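Local coordinates for protein ribose transcriptional regulator (Enterococcus faecium DO, PDB 4RK1) that binds ribose through a sugar-binding domain of the LacI family and probably acts as a DNA-binding transcriptional repressor, at residues 27-32 with 244-249; 114-119 with 145-150; 127-132 with 162-167. All coordinates share one frame; numbering follows the deposited sequence.

Contact 1. Residues 27-32 with 244-249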
loop_
_atom_site.group_PDB
_atom_site.type_symbol
_atom_site.label_atom_id
_atom_site.label_comp_id
_atom_site.label_asym_id
_atom_site.label_seq_id
_atom_site.Cartn_x
_atom_site.Cartn_y
_atom_site.Cartn_z
ATOM N N ARG B 27 -5.440 4.394 -7.923
ATOM C CA ARG B 27 -5.200 3.827 -9.262
ATOM C C ARG B 27 -6.446 3.882 -10.146
ATOM O O ARG B 27 -6.345 4.147 -11.341
ATOM C CB ARG B 27 -4.692 2.378 -9.175
ATOM C CG ARG B 27 -3.173 2.252 -9.189
ATOM C CD ARG B 27 -2.718 0.804 -9.351
ATOM N NE ARG B 27 -3.206 0.169 -10.582
ATOM C CZ ARG B 27 -4.149 -0.775 -10.652
ATOM N NH1 ARG B 27 -4.499 -1.261 -11.838
ATOM N NH2 ARG B 27 -4.749 -1.247 -9.559
ATOM N N GLY B 28 -7.622 3.626 -9.571
ATOM C CA GLY B 28 -8.866 3.712 -10.337
ATOM C C GLY B 28 -9.165 5.137 -10.783
ATOM O O GLY B 28 -9.590 5.370 -11.910
ATOM N N ILE B 29 -8.933 6.090 -9.886
ATOM C CA ILE B 29 -9.075 7.512 -10.201
ATOM C C ILE B 29 -8.125 7.911 -11.336
ATOM O O ILE B 29 -8.565 8.473 -12.341
ATOM C CB ILE B 29 -8.812 8.386 -8.964
ATOM C CG1 ILE B 29 -9.941 8.203 -7.943
ATOM C CG2 ILE B 29 -8.683 9.854 -9.349
ATOM C CD1 ILE B 29 -9.597 8.697 -6.549
ATOM N N GLU B 30 -6.843 7.579 -11.177
ATOM C CA GLU B 30 -5.809 7.901 -12.172
ATOM C C GLU B 30 -6.131 7.318 -13.537
ATOM O O GLU B 30 -5.882 7.951 -14.565
ATOM C CB GLU B 30 -4.446 7.367 -11.732
ATOM C CG GLU B 30 -3.828 8.119 -10.574
ATOM C CD GLU B 30 -2.595 7.426 -10.036
ATOM O OE1 GLU B 30 -2.373 6.242 -10.374
ATOM O OE2 GLU B 30 -1.850 8.068 -9.274
ATOM N N ASP B 31 -6.673 6.103 -13.538
ATOM C CA ASP B 31 -7.057 5.406 -14.761
ATOM C C ASP B 31 -7.984 6.247 -15.635
ATOM O O ASP B 31 -7.863 6.248 -16.853
ATOM C CB ASP B 31 -7.753 4.089 -14.417
ATOM C CG ASP B 31 -8.162 3.298 -15.651
ATOM O OD1 ASP B 31 -7.272 2.762 -16.334
ATOM O OD2 ASP B 31 -9.368 3.194 -15.925
ATOM N N ILE B 32 -8.912 6.952 -15.002
ATOM C CA ILE B 32 -9.851 7.792 -15.714
ATOM C C ILE B 32 -9.259 9.169 -16.018
ATOM O O ILE B 32 -9.374 9.666 -17.135
ATOM C CB ILE B 32 -11.154 7.949 -14.896
ATOM C CG1 ILE B 32 -11.829 6.584 -14.689
ATOM C CG2 ILE B 32 -12.090 8.959 -15.544
ATOM C CD1 ILE B 32 -12.142 5.808 -15.955
ATOM N N GLN B 244 -12.598 4.863 -10.259
ATOM C CA GLN B 244 -13.019 5.265 -11.603
ATOM C C GLN B 244 -14.311 6.085 -11.580
ATOM O O GLN B 244 -14.412 7.109 -12.244
ATOM C CB GLN B 244 -13.249 4.044 -12.479
ATOM C CG GLN B 244 -12.001 3.266 -12.868
ATOM C CD GLN B 244 -12.354 2.095 -13.763
ATOM O OE1 GLN B 244 -13.186 1.263 -13.407
ATOM N NE2 GLN B 244 -11.747 2.040 -14.938
ATOM N N THR B 245 -15.298 5.613 -10.827
ATOM C CA THR B 245 -16.605 6.258 -10.778
ATOM C C THR B 245 -16.494 7.647 -10.191
ATOM O O THR B 245 -17.065 8.608 -10.726
ATOM C CB THR B 245 -17.618 5.413 -9.976
ATOM O OG1 THR B 245 -17.695 4.108 -10.545
ATOM C CG2 THR B 245 -18.985 6.030 -10.012
ATOM N N SER B 246 -15.726 7.769 -9.115
ATOM C CA SER B 246 -15.477 9.085 -8.511
ATOM C C SER B 246 -14.814 10.036 -9.514
ATOM O O SER B 246 -15.198 11.205 -9.630
ATOM C CB SER B 246 -14.666 8.947 -7.205
ATOM O OG SER B 246 -13.289 8.728 -7.456
ATOM N N ALA B 247 -13.869 9.528 -10.299
ATOM C CA ALA B 247 -13.200 10.372 -11.288
ATOM C C ALA B 247 -14.142 10.767 -12.434
ATOM O O ALA B 247 -14.129 11.925 -12.876
ATOM C CB ALA B 247 -11.961 9.673 -11.839
ATOM N N LYS B 248 -14.932 9.812 -12.926
ATOM C CA LYS B 248 -15.897 10.090 -14.003
ATOM C C LYS B 248 -16.941 11.129 -13.564
ATOM O O LYS B 248 -17.255 12.050 -14.312
ATOM C CB LYS B 248 -16.615 8.816 -14.466
ATOM C CG LYS B 248 -15.755 7.857 -15.270
ATOM C CD LYS B 248 -16.511 6.568 -15.565
ATOM C CE LYS B 248 -15.891 5.807 -16.727
ATOM N NZ LYS B 248 -16.372 4.399 -16.785
ATOM N N LEU B 249 -17.468 10.982 -12.353
ATOM C CA LEU B 249 -18.388 11.976 -11.814
ATOM C C LEU B 249 -17.759 13.366 -11.801
ATOM O O LEU B 249 -18.418 14.350 -12.149
ATOM C CB LEU B 249 -18.815 11.621 -10.398
ATOM C CG LEU B 249 -19.879 10.546 -10.246
ATOM C CD1 LEU B 249 -19.989 10.169 -8.784
ATOM C CD2 LEU B 249 -21.226 11.021 -10.772
#

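Contact 2. Residues 114-119 with 145-150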
loop_
_atom_site.group_PDB
_atom_site.type_symbol
_atom_site.label_atom_id
_atom_site.label_comp_id
_atom_site.label_asym_id
_atom_site.label_seq_id
_atom_site.Cartn_x
_atom_site.Cartn_y
_atom_site.Cartn_z
ATOM N N TYR B 114 -24.073 -7.051 6.911
ATOM C CA TYR B 114 -25.122 -8.067 6.964
ATOM C C TYR B 114 -24.664 -9.371 6.337
ATOM O O TYR B 114 -24.847 -10.439 6.920
ATOM C CB TYR B 114 -26.367 -7.551 6.252
ATOM C CG TYR B 114 -27.517 -8.517 6.197
ATOM C CD1 TYR B 114 -28.356 -8.687 7.296
ATOM C CD2 TYR B 114 -27.798 -9.233 5.034
ATOM C CE1 TYR B 114 -29.439 -9.542 7.239
ATOM C CE2 TYR B 114 -28.879 -10.108 4.976
ATOM C CZ TYR B 114 -29.692 -10.249 6.081
ATOM O OH TYR B 114 -30.764 -11.100 6.039
ATOM N N LEU B 115 -24.051 -9.292 5.160
ATOM C CA LEU B 115 -23.521 -10.488 4.525
ATOM C C LEU B 115 -22.488 -11.197 5.392
ATOM O O LEU B 115 -22.494 -12.423 5.470
ATOM C CB LEU B 115 -22.919 -10.174 3.155
ATOM C CG LEU B 115 -23.883 -9.811 2.019
ATOM C CD1 LEU B 115 -23.079 -9.398 0.791
ATOM C CD2 LEU B 115 -24.823 -10.957 1.683
ATOM N N ALA B 116 -21.595 -10.434 6.030
ATOM C CA ALA B 116 -20.581 -11.018 6.903
ATOM C C ALA B 116 -21.204 -11.754 8.093
ATOM O O ALA B 116 -20.810 -12.876 8.418
ATOM C CB ALA B 116 -19.627 -9.946 7.393
ATOM N N GLY B 117 -22.171 -11.106 8.733
ATOM C CA GLY B 117 -22.902 -11.711 9.830
ATOM C C GLY B 117 -23.632 -12.973 9.439
ATOM O O GLY B 117 -23.519 -13.992 10.126
HETATM N N MSE B 118 -24.364 -12.924 8.327
HETATM C CA MSE B 118 -25.171 -14.072 7.889
HETATM C C MSE B 118 -24.296 -15.254 7.563
HETATM O O MSE B 118 -24.667 -16.409 7.830
HETATM C CB MSE B 118 -26.087 -13.727 6.710
HETATM C CG MSE B 118 -27.129 -12.656 7.027
HETATM SE SE MSE B 118 -28.481 -13.208 8.363
HETATM C CE MSE B 118 -29.497 -14.371 7.129
ATOM N N HIS B 119 -23.112 -14.994 7.012
ATOM C CA HIS B 119 -22.174 -16.066 6.701
ATOM C C HIS B 119 -21.667 -16.781 7.966
ATOM O O HIS B 119 -21.733 -18.014 8.065
ATOM C CB HIS B 119 -20.988 -15.524 5.901
ATOM C CG HIS B 119 -19.954 -16.561 5.585
ATOM N ND1 HIS B 119 -20.177 -17.591 4.696
ATOM C CD2 HIS B 119 -18.692 -16.730 6.046
ATOM C CE1 HIS B 119 -19.095 -18.346 4.618
ATOM N NE2 HIS B 119 -18.180 -17.845 5.428
ATOM N N GLU B 145 -23.696 -1.974 11.927
ATOM C CA GLU B 145 -25.151 -2.004 12.023
ATOM C C GLU B 145 -25.743 -3.129 11.174
ATOM O O GLU B 145 -26.647 -3.832 11.618
ATOM C CB GLU B 145 -25.751 -0.654 11.620
ATOM C CG GLU B 145 -25.423 0.488 12.577
ATOM C CD GLU B 145 -25.944 0.235 13.976
ATOM O OE1 GLU B 145 -27.151 -0.053 14.104
ATOM O OE2 GLU B 145 -25.145 0.312 14.938
ATOM N N GLY B 146 -25.222 -3.316 9.968
ATOM C CA GLY B 146 -25.691 -4.403 9.114
ATOM C C GLY B 146 -25.389 -5.756 9.726
ATOM O O GLY B 146 -26.194 -6.694 9.644
ATOM N N PHE B 147 -24.216 -5.860 10.344
ATOM C CA PHE B 147 -23.838 -7.071 11.053
ATOM C C PHE B 147 -24.798 -7.356 12.216
ATOM O O PHE B 147 -25.195 -8.502 12.444
ATOM C CB PHE B 147 -22.413 -6.946 11.563
ATOM C CG PHE B 147 -21.858 -8.212 12.110
ATOM C CD1 PHE B 147 -21.262 -9.135 11.266
ATOM C CD2 PHE B 147 -21.915 -8.483 13.468
ATOM C CE1 PHE B 147 -20.727 -10.303 11.763
ATOM C CE2 PHE B 147 -21.389 -9.659 13.967
ATOM C CZ PHE B 147 -20.805 -10.569 13.112
ATOM N N LYS B 148 -25.168 -6.314 12.946
ATOM C CA LYS B 148 -26.130 -6.460 14.046
ATOM C C LYS B 148 -27.521 -6.856 13.560
ATOM O O LYS B 148 -28.240 -7.566 14.248
ATOM C CB LYS B 148 -26.208 -5.179 14.872
ATOM C CG LYS B 148 -25.000 -4.970 15.772
ATOM C CD LYS B 148 -25.022 -3.592 16.413
ATOM C CE LYS B 148 -23.966 -3.478 17.502
ATOM N NZ LYS B 148 -23.929 -2.119 18.108
ATOM N N SER B 149 -27.899 -6.385 12.376
ATOM C CA SER B 149 -29.140 -6.809 11.726
ATOM C C SER B 149 -29.147 -8.318 11.472
ATOM O O SER B 149 -30.166 -8.972 11.666
ATOM C CB SER B 149 -29.334 -6.040 10.412
ATOM O OG SER B 149 -30.570 -6.343 9.810
ATOM N N ALA B 150 -28.009 -8.872 11.047
ATOM C CA ALA B 150 -27.871 -10.316 10.896
ATOM C C ALA B 150 -28.024 -11.040 12.235
ATOM O O ALA B 150 -28.693 -12.064 12.313
ATOM C CB ALA B 150 -26.539 -10.673 10.242
#

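Contact 3. Residues 127-132 with 162-167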
loop_
_atom_site.group_PDB
_atom_site.type_symbol
_atom_site.label_atom_id
_atom_site.label_comp_id
_atom_site.label_asym_id
_atom_site.label_seq_id
_atom_site.Cartn_x
_atom_site.Cartn_y
_atom_site.Cartn_z
ATOM N N THR B 127 -21.030 -17.007 19.286
ATOM C CA THR B 127 -20.238 -16.031 20.013
ATOM C C THR B 127 -19.203 -15.514 19.033
ATOM O O THR B 127 -18.330 -16.252 18.579
ATOM C CB THR B 127 -19.564 -16.645 21.257
ATOM O OG1 THR B 127 -20.556 -17.319 22.043
ATOM C CG2 THR B 127 -18.917 -15.561 22.104
ATOM N N ILE B 128 -19.344 -14.248 18.680
ATOM C CA ILE B 128 -18.572 -13.659 17.611
ATOM C C ILE B 128 -17.902 -12.394 18.106
ATOM O O ILE B 128 -18.515 -11.584 18.797
ATOM C CB ILE B 128 -19.484 -13.333 16.412
ATOM C CG1 ILE B 128 -20.005 -14.638 15.791
ATOM C CG2 ILE B 128 -18.740 -12.480 15.386
ATOM C CD1 ILE B 128 -21.104 -14.437 14.765
ATOM N N ALA B 129 -16.644 -12.229 17.717
ATOM C CA ALA B 129 -15.870 -11.044 18.030
ATOM C C ALA B 129 -15.906 -10.075 16.859
ATOM O O ALA B 129 -15.839 -10.471 15.690
ATOM C CB ALA B 129 -14.431 -11.422 18.355
ATOM N N LEU B 130 -16.030 -8.804 17.200
ATOM C CA LEU B 130 -15.998 -7.710 16.252
ATOM C C LEU B 130 -14.681 -6.979 16.465
ATOM O O LEU B 130 -14.420 -6.472 17.550
ATOM C CB LEU B 130 -17.177 -6.782 16.532
ATOM C CG LEU B 130 -17.794 -6.012 15.380
ATOM C CD1 LEU B 130 -18.442 -6.965 14.386
ATOM C CD2 LEU B 130 -18.809 -5.033 15.946
ATOM N N VAL B 131 -13.832 -6.975 15.444
ATOM C CA VAL B 131 -12.554 -6.271 15.492
ATOM C C VAL B 131 -12.681 -5.037 14.616
ATOM O O VAL B 131 -12.837 -5.135 13.394
ATOM C CB VAL B 131 -11.390 -7.180 15.026
ATOM C CG1 VAL B 131 -10.076 -6.410 14.971
ATOM C CG2 VAL B 131 -11.248 -8.377 15.957
ATOM N N TYR B 132 -12.633 -3.865 15.234
ATOM C CA TYR B 132 -12.994 -2.636 14.530
ATOM C C TYR B 132 -12.246 -1.433 15.086
ATOM O O TYR B 132 -11.749 -1.484 16.200
ATOM C CB TYR B 132 -14.499 -2.417 14.642
ATOM C CG TYR B 132 -14.962 -2.175 16.055
ATOM C CD1 TYR B 132 -15.150 -3.234 16.931
ATOM C CD2 TYR B 132 -15.199 -0.888 16.520
ATOM C CE1 TYR B 132 -15.564 -3.023 18.230
ATOM C CE2 TYR B 132 -15.616 -0.664 17.825
ATOM C CZ TYR B 132 -15.798 -1.736 18.675
ATOM O OH TYR B 132 -16.213 -1.535 19.975
ATOM N N ILE B 162 -18.514 -9.999 21.159
ATOM C CA ILE B 162 -17.296 -9.603 21.850
ATOM C C ILE B 162 -16.712 -8.418 21.086
ATOM O O ILE B 162 -16.251 -8.566 19.953
ATOM C CB ILE B 162 -16.275 -10.765 21.932
ATOM C CG1 ILE B 162 -16.938 -12.050 22.449
ATOM C CG2 ILE B 162 -15.088 -10.371 22.805
ATOM C CD1 ILE B 162 -17.723 -11.877 23.732
ATOM N N LEU B 163 -16.742 -7.245 21.705
ATOM C CA LEU B 163 -16.258 -6.018 21.079
ATOM C C LEU B 163 -14.762 -5.861 21.293
ATOM O O LEU B 163 -14.307 -5.767 22.429
ATOM C CB LEU B 163 -16.992 -4.801 21.654
ATOM C CG LEU B 163 -18.512 -4.814 21.480
ATOM C CD1 LEU B 163 -19.142 -3.573 22.102
ATOM C CD2 LEU B 163 -18.898 -4.934 20.014
ATOM N N LEU B 164 -13.999 -5.820 20.204
ATOM C CA LEU B 164 -12.549 -5.649 20.293
ATOM C C LEU B 164 -12.095 -4.421 19.509
ATOM O O LEU B 164 -11.518 -4.549 18.418
ATOM C CB LEU B 164 -11.835 -6.909 19.804
ATOM C CG LEU B 164 -12.201 -8.210 20.510
ATOM C CD1 LEU B 164 -11.502 -9.376 19.841
ATOM C CD2 LEU B 164 -11.836 -8.164 21.984
ATOM N N PRO B 165 -12.367 -3.220 20.052
ATOM C CA PRO B 165 -11.903 -1.998 19.403
ATOM C C PRO B 165 -10.380 -1.903 19.417
ATOM O O PRO B 165 -9.745 -2.326 20.375
ATOM C CB PRO B 165 -12.533 -0.881 20.238
ATOM C CG PRO B 165 -12.789 -1.494 21.565
ATOM C CD PRO B 165 -13.084 -2.941 21.311
ATOM N N THR B 166 -9.806 -1.368 18.346
ATOM C CA THR B 166 -8.358 -1.286 18.210
ATOM C C THR B 166 -7.986 -0.207 17.185
ATOM O O THR B 166 -8.846 0.536 16.725
ATOM C CB THR B 166 -7.752 -2.680 17.876
ATOM O OG1 THR B 166 -6.320 -2.641 18.000
ATOM C CG2 THR B 166 -8.155 -3.172 16.476
ATOM N N GLN B 167 -6.702 -0.098 16.862
ATOM C CA GLN B 167 -6.247 0.825 15.824
ATOM C C GLN B 167 -6.568 0.204 14.468
ATOM O O GLN B 167 -6.514 -1.015 14.319
ATOM C CB GLN B 167 -4.743 1.101 15.943
ATOM C CG GLN B 167 -4.338 1.907 17.174
ATOM C CD GLN B 167 -4.314 1.085 18.457
ATOM O OE1 GLN B 167 -3.807 -0.040 18.481
ATOM N NE2 GLN B 167 -4.865 1.645 19.533
#

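Contact 1. Residues 27-32 with 244-249
Helices 27-32 and 244-249 run in broadly the same direction, crossing at -41° with their axes 7.4 Å apart, and come together most closely where the CA atoms of G28 and Q244 lie 4.6 Å apart. A separation this short depends on G28: with no side chain between the helices, its backbone receives the start of the other segment directly, and G28 O sits 3.3 Å from Q244 CG. The same oxygen also takes a bent CA-H...O contact from Q244 CA.

Beyond this point the interface is filled by I32 and A247. The small methyl of A247 faces helix 27-32, its CB 3.6 Å from I32 CB, and it also packs on I29 O. I32, branched at CB and so broad close to its own helix, sets CG2 on A247 and sends CG1 at about a right angle across Q244, while CD1 reaches CE of K248 at 3.8 Å. Lysine suits this margin because its methylenes can cover the isoleucine while the chain runs extended toward solvent.

One hydrogen bond closes the partly exposed rim: Q244 NE2 donates to D31 OD2 over 2.8 Å. The acceptor lies near the amide plane, but the amide nitrogen approaches from above the carboxylate plane. D31 has its CG opposite the backbone N (chi1 -179°), which turns the carboxylate toward the glutamine.

On the side facing the sheet, I29 CG1 lies 3.4 Å from S246 OG, whose hydroxyl is hydrogen-bonded to G243 O, and both side chains rest on I68 there. Two neighbouring helices laid on one face of a mainly parallel sheet are characteristic of the N-terminal subdomain of the type I periplasmic-binding-protein fold, where the late helix 239-255 returns to pack beside the first.

Contact 2. Residues 114-119 with 145-150
Y114 and G146 mark the tight part of this helix pair, their CA atoms 4.3 Å apart and the axes only 7.0 Å apart at a crossing of -35°. Glycines on both helices permit this. Bare G146 lets its carbonyl oxygen come within 3.2 Å of Y114 CA, a CA-H...O contact, and bare G117 receives the F147 ring, CE1 lying 3.2 Å from G117 CA. F147 reaches that spot because its CG is anti to the backbone N (chi1 -171°); the ring also meets that of F189 and touches L161 in the sheet below. The A150 methyl lies against G117, whose lack of a side chain admits it, and against M118 N. The bent selenomethionine M118 closes on it too, SE 3.7 Å from A150 CB, and lays CG over one face of the Y114 ring.

Looser packing is confined to Y114 CD1, with A150 CB 4.0 Å and S149 OG 4.1 Å from it, and no hydrogen bond spans the helices. Glycines and alanine where backbones meet, F147 directed to the sheet, and Y114 and M118 on the outer side suit adjacent helices covering one sheet face, as in the Rossmann-like C-terminal subdomain of this fold.

Contact 3. Residues 127-132 with 162-167
Y132 and P165 run alongside each other in the same direction, on the sheet face that also carries L130 and L163. The proline passes over one face of the phenol ring: P165 CB is 4.2 Å from the centroid of Y132, an off-centre CH-pi contact 30° from the ring normal. L163 comes to the ring edge instead, its CB 3.8 Å from Y132 OH. The tyrosine is placed there by a first torsion of 65° that tucks CG over the backbone and carries the ring across to strand 161-166. L130 and L163 are aligned, meeting through their CD2 methyls at 4.1 Å, and L130 also packs on I144 of helix 138-153.

On the other face A129, whose single methyl lets I162 and L164 close in on it, has its CB 3.9 Å from L164 CD1. V131 crosses L164 obliquely, its CG2 touching that same CD1, while its CG1 meets T166 CG2. These groups are covered by helices 177-182 and 193-205. T166 turns its hydroxyl elsewhere, to G172 O.

Between the two layers runs a parallel ladder. I162 N donates to I128 O and L130 N to I162 O, L164 N donates to L130 O at 2.8 Å, and T166 N reaches Y132 O at 2.9 Å; the bond from Y132 N to L164 O is weak at 3.4 Å. Of strand 161-166, only I162, L164 and T166 use backbone N or O in these hydrogen bonds, so the missing N-H of P165 costs this pairing nothing. Strand 161-166 being outermost within the chain, the chemistry implies an edge strand fixed to strand 128-133 by amide bonds and by apolar packing on both faces, with L163 and P165 exposed and the proline offering no outward backbone donor.

Overall arrangement
Contacts 2 and 3 belong together, their centres 14 Å apart: helix 138-153 connects the two strands of contact 3, and F147 joins the layers, with CZ 3.6 Å from I128 CG2 and CD2 3.9 Å from L130 CD1. Contact 1 lies on the opposite side of the chain's centre, its centre 30 Å from that of contact 2 and 33 Å from that of contact 3, in the other lobe. Ribose sits between the lobes. The side chain of I29 in contact 1 is about 12 Å from the bound ribose. None of the contacts lines the pocket, yet two of the helices in contacts 1 and 2 carry pocket residues: F21 and F22 on helix 20-33, N139 and R143 on helix 138-153.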